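Local coordinates for protein 6'''-hydroxyparomomycin C oxidase (Microbacterium trichothecenolyticum, PDB 7DVE) that oxidises the C3 hydroxyl of the sugar in C-glycosides such as isoorientin and mangiferin, using FAD as cofactor and oxygen as electron acceptor, at residues D273-P278 against M398-T403; Q279-S284 against L473-N478; D110-A115 against L295-Q300. All coordinates share one frame; numbering follows the deposited sequence.

Contact 1: residues D273-P278 against M398-T403; sequences DALRTP and MQLHYT. With FAD (flavin-adenine dinucleotide), chain C.
Leu275 and Met398 carry a buried apolar contact between the turn that leads into helix 276-283 and strand 396-401, next to the adenosine half of FAD. The terminal methyl of the thioether does most of the touching. Met398 is extended beyond CG, and its methyl CE comes 3.5 Å from Leu275 CB while also lying 3.3 Å from the carbonyl oxygen Leu275 O. An unbranched, flexible chain suits this reach, and the same CE brushes Arg276 CG at 4.0 Å, the two side chains crossing at a slant. Farther along, Leu275 CD2 meets Leu400 CD2 at 4.2 Å, these leucines running roughly perpendicular to each other.

The turn is held in shape by Asp273, whose short carboxylate suits a capping place. OD1 accepts from Leu275 N and, almost straight (173°), from Arg276 N. With CG set between its own backbone N and carbonyl carbon (chi1 78°), the carboxylate can fold back over these amides. Asp273 OD2 lies at the edge of the Arg276 guanidinium, in its plane, and takes Arg276 NE at 2.9 Å and also NH2 in a side-on salt bridge. One guanidinium face is thereby turned to the cofactor, with FAD C8A 3.4 Å above the plane, displaced from the centre of the group. Ser118 O receives NH2 and Ser119 OG pairs with NH1, which further fixes the group's rotation. A leucine in place of Arg276 would probably leave Asp273 OD2 without its charged mate and take away the flat group laid over C8A of the adenine.

Around this core, Phe117 of strand 116-117 touches Asp273, Leu275, Arg276 and Met398 alike, while Val383 and Phe385 of strand 382-386, the antiparallel partner of strand 396-401, press on the side chain of Met398.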
loop_
_atom_site.group_PDB
_atom_site.type_symbol
_atom_site.label_atom_id
_atom_site.label_comp_id
_atom_site.label_asym_id
_atom_site.label_seq_id
_atom_site.Cartn_x
_atom_site.Cartn_y
_atom_site.Cartn_z
ATOM N N ASP A 273 -5.485 3.830 5.873
ATOM C CA ASP A 273 -4.111 3.325 5.999
ATOM C C ASP A 273 -3.943 2.728 7.386
ATOM O O ASP A 273 -4.816 2.909 8.241
ATOM C CB ASP A 273 -3.013 4.377 5.658
ATOM C CG ASP A 273 -2.724 5.420 6.785
ATOM O OD1 ASP A 273 -2.738 5.132 8.015
ATOM O OD2 ASP A 273 -2.453 6.586 6.399
ATOM N N ALA A 274 -2.834 2.013 7.614
ATOM C CA ALA A 274 -2.670 1.204 8.819
ATOM C C ALA A 274 -2.492 2.012 10.102
ATOM O O ALA A 274 -2.529 1.417 11.193
ATOM C CB ALA A 274 -1.474 0.265 8.665
ATOM N N LEU A 275 -2.261 3.326 10.032
ATOM C CA LEU A 275 -2.134 4.073 11.284
ATOM C C LEU A 275 -3.260 5.055 11.509
ATOM O O LEU A 275 -3.641 5.270 12.663
ATOM C CB LEU A 275 -0.801 4.823 11.354
ATOM C CG LEU A 275 0.406 3.959 11.008
ATOM C CD1 LEU A 275 1.481 4.826 10.425
ATOM C CD2 LEU A 275 0.898 3.156 12.212
ATOM N N ARG A 276 -3.829 5.628 10.443
ATOM C CA ARG A 276 -4.931 6.560 10.626
ATOM C C ARG A 276 -6.269 5.851 10.819
ATOM O O ARG A 276 -7.181 6.442 11.416
ATOM C CB ARG A 276 -4.993 7.538 9.458
ATOM C CG ARG A 276 -3.892 8.572 9.501
ATOM C CD ARG A 276 -4.070 9.614 8.434
ATOM N NE ARG A 276 -3.541 9.127 7.165
ATOM C CZ ARG A 276 -3.464 9.836 6.044
ATOM N NH1 ARG A 276 -3.976 11.051 5.960
ATOM N NH2 ARG A 276 -2.845 9.311 4.985
ATOM N N THR A 277 -6.381 4.591 10.374
ATOM C CA THR A 277 -7.569 3.783 10.667
ATOM C C THR A 277 -7.689 3.478 12.156
ATOM O O THR A 277 -8.759 3.751 12.741
ATOM C CB THR A 277 -7.543 2.498 9.823
ATOM O OG1 THR A 277 -7.667 2.823 8.435
ATOM C CG2 THR A 277 -8.656 1.545 10.230
ATOM N N PRO A 278 -6.661 2.925 12.830
ATOM C CA PRO A 278 -6.735 2.854 14.307
ATOM C C PRO A 278 -6.937 4.215 14.951
ATOM O O PRO A 278 -7.648 4.301 15.960
ATOM C CB PRO A 278 -5.383 2.245 14.719
ATOM C CG PRO A 278 -4.823 1.643 13.496
ATOM C CD PRO A 278 -5.377 2.406 12.322
ATOM N N MET A 398 -0.269 10.447 17.494
ATOM C CA MET A 398 0.300 9.106 17.564
ATOM C C MET A 398 1.642 9.087 18.276
ATOM O O MET A 398 2.462 10.003 18.149
ATOM C CB MET A 398 0.490 8.475 16.172
ATOM C CG MET A 398 -0.540 8.800 15.119
ATOM S SD MET A 398 -0.043 8.147 13.505
ATOM C CE MET A 398 -1.669 7.893 12.771
ATOM N N GLN A 399 1.849 8.005 19.015
ATOM C CA GLN A 399 3.140 7.618 19.551
ATOM C C GLN A 399 3.401 6.216 19.027
ATOM O O GLN A 399 2.524 5.349 19.101
ATOM C CB GLN A 399 3.166 7.655 21.089
ATOM C CG GLN A 399 4.427 7.059 21.673
ATOM C CD GLN A 399 5.659 7.890 21.328
ATOM O OE1 GLN A 399 5.620 9.124 21.418
ATOM N NE2 GLN A 399 6.756 7.225 20.927
ATOM N N LEU A 400 4.567 6.017 18.433
ATOM C CA LEU A 400 4.927 4.753 17.813
ATOM C C LEU A 400 5.861 3.999 18.749
ATOM O O LEU A 400 6.857 4.560 19.228
ATOM C CB LEU A 400 5.589 4.981 16.450
ATOM C CG LEU A 400 4.712 5.444 15.268
ATOM C CD1 LEU A 400 5.475 5.346 13.941
ATOM C CD2 LEU A 400 3.399 4.680 15.199
ATOM N N HIS A 401 5.529 2.737 19.023
ATOM C CA HIS A 401 6.355 1.854 19.839
ATOM C C HIS A 401 6.849 0.724 18.944
ATOM O O HIS A 401 6.040 -0.020 18.380
ATOM C CB HIS A 401 5.570 1.288 21.023
ATOM C CG HIS A 401 5.173 2.306 22.050
ATOM N ND1 HIS A 401 5.977 2.628 23.121
ATOM C CD2 HIS A 401 4.031 3.016 22.213
ATOM C CE1 HIS A 401 5.365 3.521 23.880
ATOM N NE2 HIS A 401 4.182 3.773 23.352
ATOM N N TYR A 402 8.164 0.571 18.839
ATOM C CA TYR A 402 8.695 -0.357 17.854
ATOM C C TYR A 402 10.097 -0.783 18.250
ATOM O O TYR A 402 10.984 0.059 18.435
ATOM C CB TYR A 402 8.710 0.276 16.483
ATOM C CG TYR A 402 8.692 -0.709 15.347
ATOM C CD1 TYR A 402 7.517 -1.380 14.994
ATOM C CD2 TYR A 402 9.847 -0.966 14.614
ATOM C CE1 TYR A 402 7.503 -2.274 13.941
ATOM C CE2 TYR A 402 9.841 -1.863 13.575
ATOM C CZ TYR A 402 8.670 -2.510 13.231
ATOM O OH TYR A 402 8.676 -3.399 12.175
ATOM N N THR A 403 10.295 -2.089 18.351
ATOM C CA THR A 403 11.565 -2.664 18.748
ATOM C C THR A 403 11.914 -3.793 17.785
ATOM O O THR A 403 11.047 -4.561 17.362
ATOM C CB THR A 403 11.526 -3.165 20.223
ATOM O OG1 THR A 403 10.398 -4.049 20.443
ATOM C CG2 THR A 403 11.432 -1.977 21.184
HETATM P PA FAD C . -3.616 4.636 1.437
HETATM O O1A FAD C . -2.788 5.399 2.402
HETATM O O2A FAD C . -3.035 4.277 0.123
HETATM O O5B FAD C . -4.932 5.558 1.290
HETATM C C5B FAD C . -5.655 5.932 2.465
HETATM C C4B FAD C . -6.375 7.235 2.232
HETATM O O4B FAD C . -7.132 7.485 3.453
HETATM C C3B FAD C . -5.379 8.407 2.114
HETATM O O3B FAD C . -5.681 9.134 0.907
HETATM C C2B FAD C . -5.737 9.238 3.355
HETATM O O2B FAD C . -5.635 10.642 3.104
HETATM C C1B FAD C . -7.197 8.898 3.574
HETATM N N9A FAD C . -7.622 9.233 4.982
HETATM C C8A FAD C . -6.930 8.800 6.048
HETATM N N7A FAD C . -7.539 9.237 7.155
HETATM C C5A FAD C . -8.607 9.949 6.788
HETATM C C6A FAD C . -9.544 10.576 7.514
HETATM N N6A FAD C . -9.406 10.509 8.838
HETATM N N1A FAD C . -10.572 11.238 6.949
HETATM C C2A FAD C . -10.648 11.261 5.555
HETATM N N3A FAD C . -9.663 10.585 4.812
HETATM C C4A FAD C . -8.664 9.944 5.443
HETATM N N1 FAD C . 2.916 -0.959 -2.269
HETATM C C2 FAD C . 2.982 -2.166 -2.944
HETATM O O2 FAD C . 2.184 -3.042 -2.631
HETATM N N3 FAD C . 3.948 -2.367 -3.943
HETATM C C4 FAD C . 4.825 -1.317 -4.297
HETATM O O4 FAD C . 5.655 -1.498 -5.194
HETATM C C4X FAD C . 4.744 -0.112 -3.608
HETATM N N5 FAD C . 5.592 0.917 -3.856
HETATM C C5X FAD C . 5.386 2.124 -3.254
HETATM C C6 FAD C . 6.163 3.246 -3.600
HETATM C C7 FAD C . 5.938 4.501 -3.046
HETATM C C7M FAD C . 6.806 5.717 -3.457
HETATM C C8 FAD C . 4.914 4.656 -2.109
HETATM C C8M FAD C . 4.656 6.040 -1.484
HETATM C C9 FAD C . 4.139 3.545 -1.749
HETATM C C9A FAD C . 4.370 2.275 -2.309
HETATM N N10 FAD C . 3.637 1.196 -1.952
HETATM C C10 FAD C . 3.782 0.042 -2.607
HETATM C "C1'" FAD C . 2.625 1.231 -0.858
HETATM C "C2'" FAD C . 1.175 1.433 -1.315
HETATM O "O2'" FAD C . 1.050 2.759 -1.855
HETATM C "C3'" FAD C . 0.188 1.189 -0.125
HETATM O "O3'" FAD C . 0.323 -0.158 0.351
HETATM C "C4'" FAD C . -1.268 1.340 -0.568
HETATM O "O4'" FAD C . -1.467 2.636 -1.111
HETATM C "C5'" FAD C . -2.223 1.152 0.642
HETATM O "O5'" FAD C . -3.571 1.510 0.277
HETATM P P FAD C . -4.696 1.976 1.343
HETATM O O1P FAD C . -5.912 2.515 0.674
HETATM O O2P FAD C . -4.828 0.844 2.284
HETATM O O3P FAD C . -4.149 3.284 2.124
#

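Contact 2: residues Q279-S284 against L473-N478; sequences QLLWAS and LFVAGN. With FAD (flavin-adenine dinucleotide), chain C.
Leu281 and Leu473 meet at their methyl ends, Leu281 CD2 standing 3.9 Å from Leu473 CD2. The other methyl of Leu281 is shared: CD1 is also near Leu473 CD2 and lies 4.2 Å from Val475 CG1, a chain it passes at a slant. Leucine suits the helix side because its forked end can serve two strand residues at once. On the strand, Leu473 has CG opposite its backbone N (chi1 170°), which carries CD2 out to the helix, whereas the beta-branched Val475 offers its CG1 methyl close to the backbone.

A second shell sets these groups. Leu473 is backed by Val268 and Val270 of the adjacent strand 267-270, and Val467 leans on both Leu473 and Val475. The last turn of helix 276-283 is closed by Ser284: its OG bonds to Leu280 O at 2.7 Å and its N reaches the same oxygen from the opposite face of the carbonyl plane. Ser284 OG is also hydrogen-bonded with Val240 N, which ties the helix end to strand 235-243.

Beyond Val475 the chain leaves the sheet and runs to the cofactor. Gly477 CA lies 3.5 Å from the FAD phosphate oxygen O2P, and a side chain there would collide with that oxygen; the backbone angles (phi 130°) likewise suit glycine. Asn478 then donates from ND2 to the ribityl hydroxyl O3' of FAD over 2.8 Å, its amide a neutral donor fitted to a sugar oxygen.

A helix lying against the outermost strand of a five-stranded parallel sheet, with the loop after that strand gripping the dinucleotide, belongs to the Rossmann-like FAD-binding fold of GMC oxidoreductases.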
loop_
_atom_site.group_PDB
_atom_site.type_symbol
_atom_site.label_atom_id
_atom_site.label_comp_id
_atom_site.label_asym_id
_atom_site.label_seq_id
_atom_site.Cartn_x
_atom_site.Cartn_y
_atom_site.Cartn_z
ATOM N N GLN A 279 -6.324 5.279 14.404
ATOM C CA GLN A 279 -6.557 6.629 14.921
ATOM C C GLN A 279 -8.045 6.966 14.965
ATOM O O GLN A 279 -8.570 7.390 16.008
ATOM C CB GLN A 279 -5.805 7.652 14.069
ATOM C CG GLN A 279 -5.778 9.056 14.654
ATOM C CD GLN A 279 -5.080 10.034 13.740
ATOM O OE1 GLN A 279 -5.236 9.986 12.510
ATOM N NE2 GLN A 279 -4.287 10.917 14.326
ATOM N N LEU A 280 -8.735 6.796 13.829
ATOM C CA LEU A 280 -10.150 7.136 13.762
ATOM C C LEU A 280 -10.965 6.271 14.711
ATOM O O LEU A 280 -11.867 6.773 15.396
ATOM C CB LEU A 280 -10.654 6.997 12.325
ATOM C CG LEU A 280 -12.165 7.079 12.116
ATOM C CD1 LEU A 280 -12.706 8.402 12.655
ATOM C CD2 LEU A 280 -12.497 6.907 10.636
ATOM N N LEU A 281 -10.649 4.970 14.788
ATOM C CA LEU A 281 -11.405 4.097 15.688
ATOM C C LEU A 281 -11.191 4.499 17.149
ATOM O O LEU A 281 -12.142 4.534 17.933
ATOM C CB LEU A 281 -11.031 2.623 15.466
ATOM C CG LEU A 281 -11.264 1.901 14.115
ATOM C CD1 LEU A 281 -11.568 0.415 14.299
ATOM C CD2 LEU A 281 -12.334 2.566 13.267
ATOM N N TRP A 282 -9.954 4.832 17.525
ATOM C CA TRP A 282 -9.680 5.302 18.887
ATOM C C TRP A 282 -10.446 6.585 19.187
ATOM O O TRP A 282 -11.118 6.695 20.218
ATOM C CB TRP A 282 -8.175 5.510 19.084
ATOM C CG TRP A 282 -7.802 6.122 20.418
ATOM C CD1 TRP A 282 -7.726 7.452 20.724
ATOM C CD2 TRP A 282 -7.439 5.417 21.608
ATOM N NE1 TRP A 282 -7.358 7.617 22.040
ATOM C CE2 TRP A 282 -7.175 6.381 22.602
ATOM C CE3 TRP A 282 -7.315 4.063 21.929
ATOM C CZ2 TRP A 282 -6.792 6.033 23.897
ATOM C CZ3 TRP A 282 -6.949 3.714 23.228
ATOM C CH2 TRP A 282 -6.694 4.693 24.191
ATOM N N ALA A 283 -10.374 7.561 18.279
ATOM C CA ALA A 283 -11.129 8.799 18.448
ATOM C C ALA A 283 -12.628 8.550 18.581
ATOM O O ALA A 283 -13.323 9.333 19.240
ATOM C CB ALA A 283 -10.863 9.742 17.277
ATOM N N SER A 284 -13.150 7.481 17.977
ATOM C CA SER A 284 -14.580 7.203 18.056
ATOM C C SER A 284 -14.962 6.323 19.245
ATOM O O SER A 284 -16.138 5.952 19.374
ATOM C CB SER A 284 -15.065 6.544 16.763
ATOM O OG SER A 284 -14.489 7.174 15.635
ATOM N N LEU A 473 -19.189 -1.975 11.208
ATOM C CA LEU A 473 -17.938 -1.262 10.988
ATOM C C LEU A 473 -16.942 -2.218 10.351
ATOM O O LEU A 473 -16.772 -3.349 10.815
ATOM C CB LEU A 473 -17.384 -0.699 12.301
ATOM C CG LEU A 473 -15.964 -0.135 12.247
ATOM C CD1 LEU A 473 -15.874 1.022 11.253
ATOM C CD2 LEU A 473 -15.513 0.291 13.646
ATOM N N PHE A 474 -16.288 -1.761 9.282
ATOM C CA PHE A 474 -15.341 -2.569 8.527
ATOM C C PHE A 474 -14.018 -1.837 8.442
ATOM O O PHE A 474 -13.972 -0.608 8.470
ATOM C CB PHE A 474 -15.867 -2.887 7.099
ATOM C CG PHE A 474 -17.077 -3.783 7.092
ATOM C CD1 PHE A 474 -18.342 -3.263 7.330
ATOM C CD2 PHE A 474 -16.950 -5.148 6.852
ATOM C CE1 PHE A 474 -19.459 -4.088 7.338
ATOM C CE2 PHE A 474 -18.058 -5.970 6.856
ATOM C CZ PHE A 474 -19.313 -5.439 7.105
ATOM N N VAL A 475 -12.940 -2.602 8.314
ATOM C CA VAL A 475 -11.609 -2.033 8.143
ATOM C C VAL A 475 -10.992 -2.626 6.881
ATOM O O VAL A 475 -11.389 -3.690 6.405
ATOM C CB VAL A 475 -10.713 -2.276 9.379
ATOM C CG1 VAL A 475 -11.202 -1.420 10.552
ATOM C CG2 VAL A 475 -10.717 -3.752 9.765
ATOM N N ALA A 476 -10.018 -1.917 6.328
ATOM C CA ALA A 476 -9.495 -2.263 5.014
ATOM C C ALA A 476 -8.098 -1.695 4.868
ATOM O O ALA A 476 -7.855 -0.555 5.251
ATOM C CB ALA A 476 -10.392 -1.715 3.900
ATOM N N GLY A 477 -7.201 -2.491 4.300
ATOM C CA GLY A 477 -5.881 -2.102 3.884
ATOM C C GLY A 477 -4.854 -3.060 4.421
ATOM O O GLY A 477 -5.179 -4.129 4.946
ATOM N N ASN A 478 -3.586 -2.652 4.306
ATOM C CA ASN A 478 -2.475 -3.449 4.800
ATOM C C ASN A 478 -2.607 -3.727 6.293
ATOM O O ASN A 478 -2.137 -4.764 6.766
ATOM C CB ASN A 478 -1.165 -2.724 4.491
ATOM C CG ASN A 478 -1.105 -2.249 3.038
ATOM O OD1 ASN A 478 -1.645 -2.897 2.142
ATOM N ND2 ASN A 478 -0.487 -1.109 2.808
HETATM P PA FAD C . -3.616 4.636 1.437
HETATM O O1A FAD C . -2.788 5.399 2.402
HETATM O O2A FAD C . -3.035 4.277 0.123
HETATM O O5B FAD C . -4.932 5.558 1.290
HETATM C C5B FAD C . -5.655 5.932 2.465
HETATM C C4B FAD C . -6.375 7.235 2.232
HETATM O O4B FAD C . -7.132 7.485 3.453
HETATM C C3B FAD C . -5.379 8.407 2.114
HETATM O O3B FAD C . -5.681 9.134 0.907
HETATM C C2B FAD C . -5.737 9.238 3.355
HETATM O O2B FAD C . -5.635 10.642 3.104
HETATM C C1B FAD C . -7.197 8.898 3.574
HETATM N N9A FAD C . -7.622 9.233 4.982
HETATM C C8A FAD C . -6.930 8.800 6.048
HETATM N N7A FAD C . -7.539 9.237 7.155
HETATM C C5A FAD C . -8.607 9.949 6.788
HETATM C C6A FAD C . -9.544 10.576 7.514
HETATM N N6A FAD C . -9.406 10.509 8.838
HETATM N N1A FAD C . -10.572 11.238 6.949
HETATM C C2A FAD C . -10.648 11.261 5.555
HETATM N N3A FAD C . -9.663 10.585 4.812
HETATM C C4A FAD C . -8.664 9.944 5.443
HETATM N N1 FAD C . 2.916 -0.959 -2.269
HETATM C C2 FAD C . 2.982 -2.166 -2.944
HETATM O O2 FAD C . 2.184 -3.042 -2.631
HETATM N N3 FAD C . 3.948 -2.367 -3.943
HETATM C C4 FAD C . 4.825 -1.317 -4.297
HETATM O O4 FAD C . 5.655 -1.498 -5.194
HETATM C C4X FAD C . 4.744 -0.112 -3.608
HETATM N N5 FAD C . 5.592 0.917 -3.856
HETATM C C5X FAD C . 5.386 2.124 -3.254
HETATM C C6 FAD C . 6.163 3.246 -3.600
HETATM C C7 FAD C . 5.938 4.501 -3.046
HETATM C C7M FAD C . 6.806 5.717 -3.457
HETATM C C8 FAD C . 4.914 4.656 -2.109
HETATM C C8M FAD C . 4.656 6.040 -1.484
HETATM C C9 FAD C . 4.139 3.545 -1.749
HETATM C C9A FAD C . 4.370 2.275 -2.309
HETATM N N10 FAD C . 3.637 1.196 -1.952
HETATM C C10 FAD C . 3.782 0.042 -2.607
HETATM C "C1'" FAD C . 2.625 1.231 -0.858
HETATM C "C2'" FAD C . 1.175 1.433 -1.315
HETATM O "O2'" FAD C . 1.050 2.759 -1.855
HETATM C "C3'" FAD C . 0.188 1.189 -0.125
HETATM O "O3'" FAD C . 0.323 -0.158 0.351
HETATM C "C4'" FAD C . -1.268 1.340 -0.568
HETATM O "O4'" FAD C . -1.467 2.636 -1.111
HETATM C "C5'" FAD C . -2.223 1.152 0.642
HETATM O "O5'" FAD C . -3.571 1.510 0.277
HETATM P P FAD C . -4.696 1.976 1.343
HETATM O O1P FAD C . -5.912 2.515 0.674
HETATM O O2P FAD C . -4.828 0.844 2.284
HETATM O O3P FAD C . -4.149 3.284 2.124
#

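Contact 3: residues D110-A115 against L295-Q300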
loop_
_atom_site.group_PDB
_atom_site.type_symbol
_atom_site.label_atom_id
_atom_site.label_comp_id
_atom_site.label_asym_id
_atom_site.label_seq_id
_atom_site.Cartn_x
_atom_site.Cartn_y
_atom_site.Cartn_z
ATOM N N ASP A 110 13.741 1.363 18.812
ATOM C CA ASP A 110 14.082 1.630 17.417
ATOM C C ASP A 110 13.135 2.645 16.796
ATOM O O ASP A 110 13.560 3.484 15.988
ATOM C CB ASP A 110 14.072 0.333 16.608
ATOM C CG ASP A 110 15.005 -0.705 17.190
ATOM O OD1 ASP A 110 16.224 -0.620 16.936
ATOM O OD2 ASP A 110 14.526 -1.608 17.917
ATOM N N GLY A 111 11.851 2.575 17.147
ATOM C CA GLY A 111 10.806 3.351 16.484
ATOM C C GLY A 111 10.711 3.070 14.990
ATOM O O GLY A 111 11.315 2.147 14.440
ATOM N N LEU A 112 9.914 3.920 14.335
ATOM C CA LEU A 112 9.750 3.933 12.884
ATOM C C LEU A 112 10.044 5.347 12.394
ATOM O O LEU A 112 9.121 6.102 12.054
ATOM C CB LEU A 112 8.343 3.491 12.491
ATOM C CG LEU A 112 7.959 2.031 12.782
ATOM C CD1 LEU A 112 6.481 1.810 12.459
ATOM C CD2 LEU A 112 8.816 1.096 11.936
ATOM N N PRO A 113 11.320 5.745 12.348
ATOM C CA PRO A 113 11.621 7.178 12.126
ATOM C C PRO A 113 11.011 7.756 10.856
ATOM O O PRO A 113 10.565 8.908 10.888
ATOM C CB PRO A 113 13.164 7.236 12.109
ATOM C CG PRO A 113 13.671 5.858 12.414
ATOM C CD PRO A 113 12.500 4.994 12.831
ATOM N N VAL A 114 10.929 6.992 9.756
ATOM C CA VAL A 114 10.347 7.523 8.523
ATOM C C VAL A 114 8.997 6.884 8.163
ATOM O O VAL A 114 8.646 6.777 6.980
ATOM C CB VAL A 114 11.338 7.384 7.342
ATOM C CG1 VAL A 114 12.574 8.254 7.581
ATOM C CG2 VAL A 114 11.705 5.913 7.097
ATOM N N ALA A 115 8.218 6.475 9.159
ATOM C CA ALA A 115 6.805 6.184 8.931
ATOM C C ALA A 115 6.157 7.354 8.208
ATOM O O ALA A 115 6.267 8.496 8.658
ATOM C CB ALA A 115 6.085 5.929 10.263
ATOM N N LEU A 295 1.657 -4.042 15.133
ATOM C CA LEU A 295 2.154 -3.207 14.046
ATOM C C LEU A 295 3.482 -3.736 13.508
ATOM O O LEU A 295 4.421 -3.983 14.271
ATOM C CB LEU A 295 2.352 -1.774 14.566
ATOM C CG LEU A 295 3.166 -0.738 13.744
ATOM C CD1 LEU A 295 2.624 -0.612 12.373
ATOM C CD2 LEU A 295 3.225 0.623 14.425
ATOM N N ASN A 296 3.590 -3.861 12.186
ATOM C CA ASN A 296 4.863 -4.310 11.636
ATOM C C ASN A 296 5.190 -3.616 10.322
ATOM O O ASN A 296 4.349 -3.513 9.419
ATOM C CB ASN A 296 4.909 -5.840 11.470
ATOM C CG ASN A 296 3.765 -6.398 10.602
ATOM O OD1 ASN A 296 3.990 -6.868 9.471
ATOM N ND2 ASN A 296 2.544 -6.402 11.162
ATOM N N ASP A 297 6.420 -3.129 10.249
ATOM C CA ASP A 297 7.059 -2.608 9.051
ATOM C C ASP A 297 7.994 -3.686 8.498
ATOM O O ASP A 297 8.353 -4.636 9.199
ATOM C CB ASP A 297 7.793 -1.303 9.405
ATOM C CG ASP A 297 8.738 -0.807 8.328
ATOM O OD1 ASP A 297 8.257 -0.309 7.283
ATOM O OD2 ASP A 297 9.973 -0.834 8.563
ATOM N N GLN A 298 8.354 -3.557 7.222
ATOM C CA GLN A 298 9.255 -4.503 6.557
ATOM C C GLN A 298 10.620 -3.837 6.390
ATOM O O GLN A 298 10.801 -2.994 5.501
ATOM C CB GLN A 298 8.696 -4.949 5.202
ATOM C CG GLN A 298 7.402 -5.794 5.237
ATOM C CD GLN A 298 6.781 -5.921 3.836
ATOM O OE1 GLN A 298 7.282 -5.316 2.890
ATOM N NE2 GLN A 298 5.696 -6.695 3.703
ATOM N N ALA A 299 11.582 -4.211 7.239
ATOM C CA ALA A 299 12.940 -3.678 7.105
ATOM C C ALA A 299 13.427 -3.856 5.668
ATOM O O ALA A 299 13.266 -4.925 5.073
ATOM C CB ALA A 299 13.883 -4.375 8.089
ATOM N N GLN A 300 13.997 -2.787 5.100
ATOM C CA GLN A 300 14.312 -2.719 3.677
ATOM C C GLN A 300 15.808 -2.512 3.491
ATOM O O GLN A 300 16.401 -1.612 4.109
ATOM C CB GLN A 300 13.538 -1.583 3.013
ATOM C CG GLN A 300 13.859 -1.384 1.529
ATOM C CD GLN A 300 13.035 -0.283 0.861
ATOM O OE1 GLN A 300 12.514 0.633 1.510
ATOM N NE2 GLN A 300 12.936 -0.364 -0.440
#
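Leu112 reaches from its loop toward Leu295 and Asp297, and its atoms can be followed outward one by one. CB leaves the backbone toward segment 295-300 and lies 3.7 Å from Leu400 CD1. CG then turns to the side of the backbone N (chi1 -67°), and the two methyls part company. CD1 meets Leu295 CD2 at 4.0 Å, the two leucines approaching end to end. CD2 rests 3.6 Å from Asp297 CB and farther from its OD2, the two chains running antiparallel alongside one another. A forked apolar chain is well matched to this place, since one branch fills against another leucine while the other packs on the aliphatic stem of an acid.

The carboxylate of Asp297 itself is occupied elsewhere. OD1 is hydrogen-bonded with Ser442 OG and OD2 with Gly440 N, so this buried acid is satisfied at both oxygens while its CB faces Leu112. The next residue, Gln298, is hydrogen-bonded through OE1 with ND1 of His444, the probable proton acceptor of the active site. The loop that Leu112 packs on thus continues directly into a residue bonded to His444; the side chain of Asp297 is itself about 5 Å from that of His444.

On the other side, the approach to Leu112 is made by Gly111, whose positive phi (59°) is easy for glycine. A type I beta turn from Leu112 to Ala115 follows, closed by Ala115 N bonding to Leu112 O over 3.1 Å.

Neither segment has regular structure where they touch. Segment 110-115 runs straight into strand 116-117, and segment 295-300 leads from helix 276-283 toward strand 300-307 of the large antiparallel sheet; Leu400 of strand 396-401 touches Leu112, Ala115 and Leu295, filling the corner between the two loops.

Contacts 1 and 2 share helix 276-283, the first at its start, the second toward its end; their centres lie about 11 Å apart, Thr277 CG2 touches Val475 CG1 (3.9 Å), and both reach FAD. The centre of contact 3 lies about 10 Å from that of contact 1, to which probable hydrogen bonds join it (Tyr402 OH with Asp297 N, Tyr402 O with Gly111 N), and about 20 Å from that of contact 2, whose nearest atoms are about 7 Å away. Along the chain the segments run 110-115, 273-278, 279-284, 295-300, 398-403, 473-478, so every two contacts interlock. The series runs from the parallel FAD-binding sheet to the loops beside the active site.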